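Local coordinates for protein copper-transporting ATPase PAA2, chloroplastic (Arabidopsis thaliana, PDB 5LBK) that transports copper across the chloroplast thylakoid membrane, powered by ATP hydrolysis, this chain being its nucleotide-binding (N) domain, at residues 22-27 with 119-124. Sequence-based numbering, arbitrary orientation.
Sequences KMAAAV and VYVGRE
Met23 and Ala24, facing Arg123 and Val121, join helix 17-27 to strand 117-123 of the antiparallel sheet in the nucleotide-binding domain of this P1B-type ATPase. A helix can rest on a sheet through a short and a long side chain set next to each other, as happens here. At the short end, Ala24 lets the backbones come close, its CA lying 6.6 Å from that of Val121. Ala24 and Val121 both direct their CB toward the other segment, and one branch of the valine does the touching: Val121 CG2 lies 4.0 Å from Ala24 CB. A chi1 of -173° sets CG1 anti to the backbone N, which leaves CG2 beside that N and anti to the carbonyl carbon, facing the helix. Ile39 and Ile132 also pack on Ala24, so this end belongs to the buried layer shared by two helices and the sheet.

At the longer end the reach is made by side chains rather than backbone. Met23 is extended beyond CG (chi2 178°), carrying its methyl group toward the strand, while Ile129 flanks it. Arg123 is likewise extended from CG to NE, and the two side chains meet at a slant. Arg123 NH1 turns to a salt bridge with Glu126, while CD and NE lie beside the methionine methyl. No hydrogen bond spans the segments; Met23 CE lies 3.8 Å from Arg123 CD and equally near NE, oblique to the guanidinium plane.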
loop_
_atom_site.group_PDB
_atom_site.type_symbol
_atom_site.label_atom_id
_atom_site.label_comp_id
_atom_site.label_asym_id
_atom_site.label_seq_id
_atom_site.Cartn_x
_atom_site.Cartn_y
_atom_site.Cartn_z
ATOM N N LYS A 22 -2.410 7.382 2.653
ATOM C CA LYS A 22 -3.661 7.870 2.065
ATOM C C LYS A 22 -4.091 6.995 0.903
ATOM O O LYS A 22 -5.276 6.677 0.754
ATOM C CB LYS A 22 -3.515 9.297 1.549
ATOM C CG LYS A 22 -3.571 10.368 2.609
ATOM C CD LYS A 22 -3.469 11.750 1.967
ATOM C CE LYS A 22 -3.723 12.854 3.006
ATOM N NZ LYS A 22 -3.597 14.243 2.474
ATOM N N MET A 23 -3.148 6.688 0.019
ATOM C CA MET A 23 -3.431 5.780 -1.098
ATOM C C MET A 23 -3.796 4.398 -0.608
ATOM O O MET A 23 -4.750 3.781 -1.127
ATOM C CB MET A 23 -2.221 5.695 -2.019
ATOM C CG MET A 23 -2.003 6.942 -2.916
ATOM S SD MET A 23 -0.490 6.680 -3.896
ATOM C CE MET A 23 -0.515 8.143 -4.939
ATOM N N ALA A 24 -3.068 3.873 0.376
ATOM C CA ALA A 24 -3.360 2.504 0.796
ATOM C C ALA A 24 -4.745 2.431 1.440
ATOM O O ALA A 24 -5.503 1.493 1.203
ATOM C CB ALA A 24 -2.303 2.004 1.759
ATOM N N ALA A 25 -5.076 3.402 2.277
ATOM C CA ALA A 25 -6.410 3.401 2.882
ATOM C C ALA A 25 -7.530 3.641 1.863
ATOM O O ALA A 25 -8.658 3.134 2.045
ATOM C CB ALA A 25 -6.451 4.454 3.990
ATOM N N ALA A 26 -7.269 4.411 0.803
ATOM C CA ALA A 26 -8.265 4.559 -0.260
ATOM C C ALA A 26 -8.578 3.217 -0.894
ATOM O O ALA A 26 -9.747 2.898 -1.162
ATOM C CB ALA A 26 -7.777 5.518 -1.338
ATOM N N VAL A 27 -7.536 2.424 -1.163
ATOM C CA VAL A 27 -7.753 1.095 -1.730
ATOM C C VAL A 27 -8.423 0.164 -0.727
ATOM O O VAL A 27 -9.284 -0.658 -1.113
ATOM C CB VAL A 27 -6.410 0.522 -2.231
ATOM C CG1 VAL A 27 -6.588 -0.869 -2.731
ATOM C CG2 VAL A 27 -5.885 1.356 -3.318
ATOM N N VAL A 119 2.320 -5.042 4.302
ATOM C CA VAL A 119 1.429 -4.851 3.159
ATOM C C VAL A 119 2.091 -3.878 2.196
ATOM O O VAL A 119 2.494 -2.775 2.614
ATOM C CB VAL A 119 0.087 -4.278 3.644
ATOM C CG1 VAL A 119 -0.845 -4.084 2.495
ATOM C CG2 VAL A 119 -0.483 -5.176 4.737
ATOM N N TYR A 120 2.362 -4.321 0.971
ATOM C CA TYR A 120 3.045 -3.430 0.040
ATOM C C TYR A 120 2.091 -2.571 -0.752
ATOM O O TYR A 120 0.937 -2.927 -0.978
ATOM C CB TYR A 120 3.935 -4.235 -0.903
ATOM C CG TYR A 120 5.138 -4.841 -0.173
ATOM C CD1 TYR A 120 4.998 -5.999 0.593
ATOM C CD2 TYR A 120 6.366 -4.202 -0.167
ATOM C CE1 TYR A 120 6.053 -6.518 1.309
ATOM C CE2 TYR A 120 7.416 -4.733 0.526
ATOM C CZ TYR A 120 7.260 -5.876 1.245
ATOM O OH TYR A 120 8.324 -6.407 1.946
ATOM N N VAL A 121 2.597 -1.442 -1.189
ATOM C CA VAL A 121 1.829 -0.472 -1.953
ATOM C C VAL A 121 2.539 -0.163 -3.263
ATOM O O VAL A 121 3.714 0.234 -3.272
ATOM C CB VAL A 121 1.589 0.811 -1.146
ATOM C CG1 VAL A 121 0.659 1.736 -1.884
ATOM C CG2 VAL A 121 1.021 0.416 0.202
ATOM N N GLY A 122 1.826 -0.308 -4.379
ATOM C CA GLY A 122 2.397 -0.039 -5.681
ATOM C C GLY A 122 1.500 0.819 -6.553
ATOM O O GLY A 122 0.287 0.856 -6.366
ATOM N N ARG A 123 2.119 1.543 -7.497
ATOM C CA ARG A 123 1.375 2.429 -8.404
ATOM C C ARG A 123 1.806 2.268 -9.855
ATOM O O ARG A 123 3.004 2.229 -10.136
ATOM C CB ARG A 123 1.548 3.887 -7.983
ATOM C CG ARG A 123 0.713 4.856 -8.760
ATOM C CD ARG A 123 0.663 6.115 -7.952
ATOM N NE ARG A 123 -0.059 7.163 -8.607
ATOM C CZ ARG A 123 0.457 7.986 -9.506
ATOM N NH1 ARG A 123 1.730 7.889 -9.883
ATOM N NH2 ARG A 123 -0.326 8.901 -10.037
ATOM N N GLU A 124 0.834 2.227 -10.796
ATOM C CA GLU A 124 1.180 1.986 -12.191
ATOM C C GLU A 124 2.111 3.104 -12.659
ATOM O O GLU A 124 1.908 4.277 -12.345
ATOM C CB GLU A 124 -0.052 1.914 -13.093
ATOM C CG GLU A 124 0.215 1.156 -14.441
ATOM C CD GLU A 124 -1.034 0.573 -15.078
ATOM O OE1 GLU A 124 -2.114 1.162 -14.888
ATOM O OE2 GLU A 124 -0.914 -0.444 -15.810
#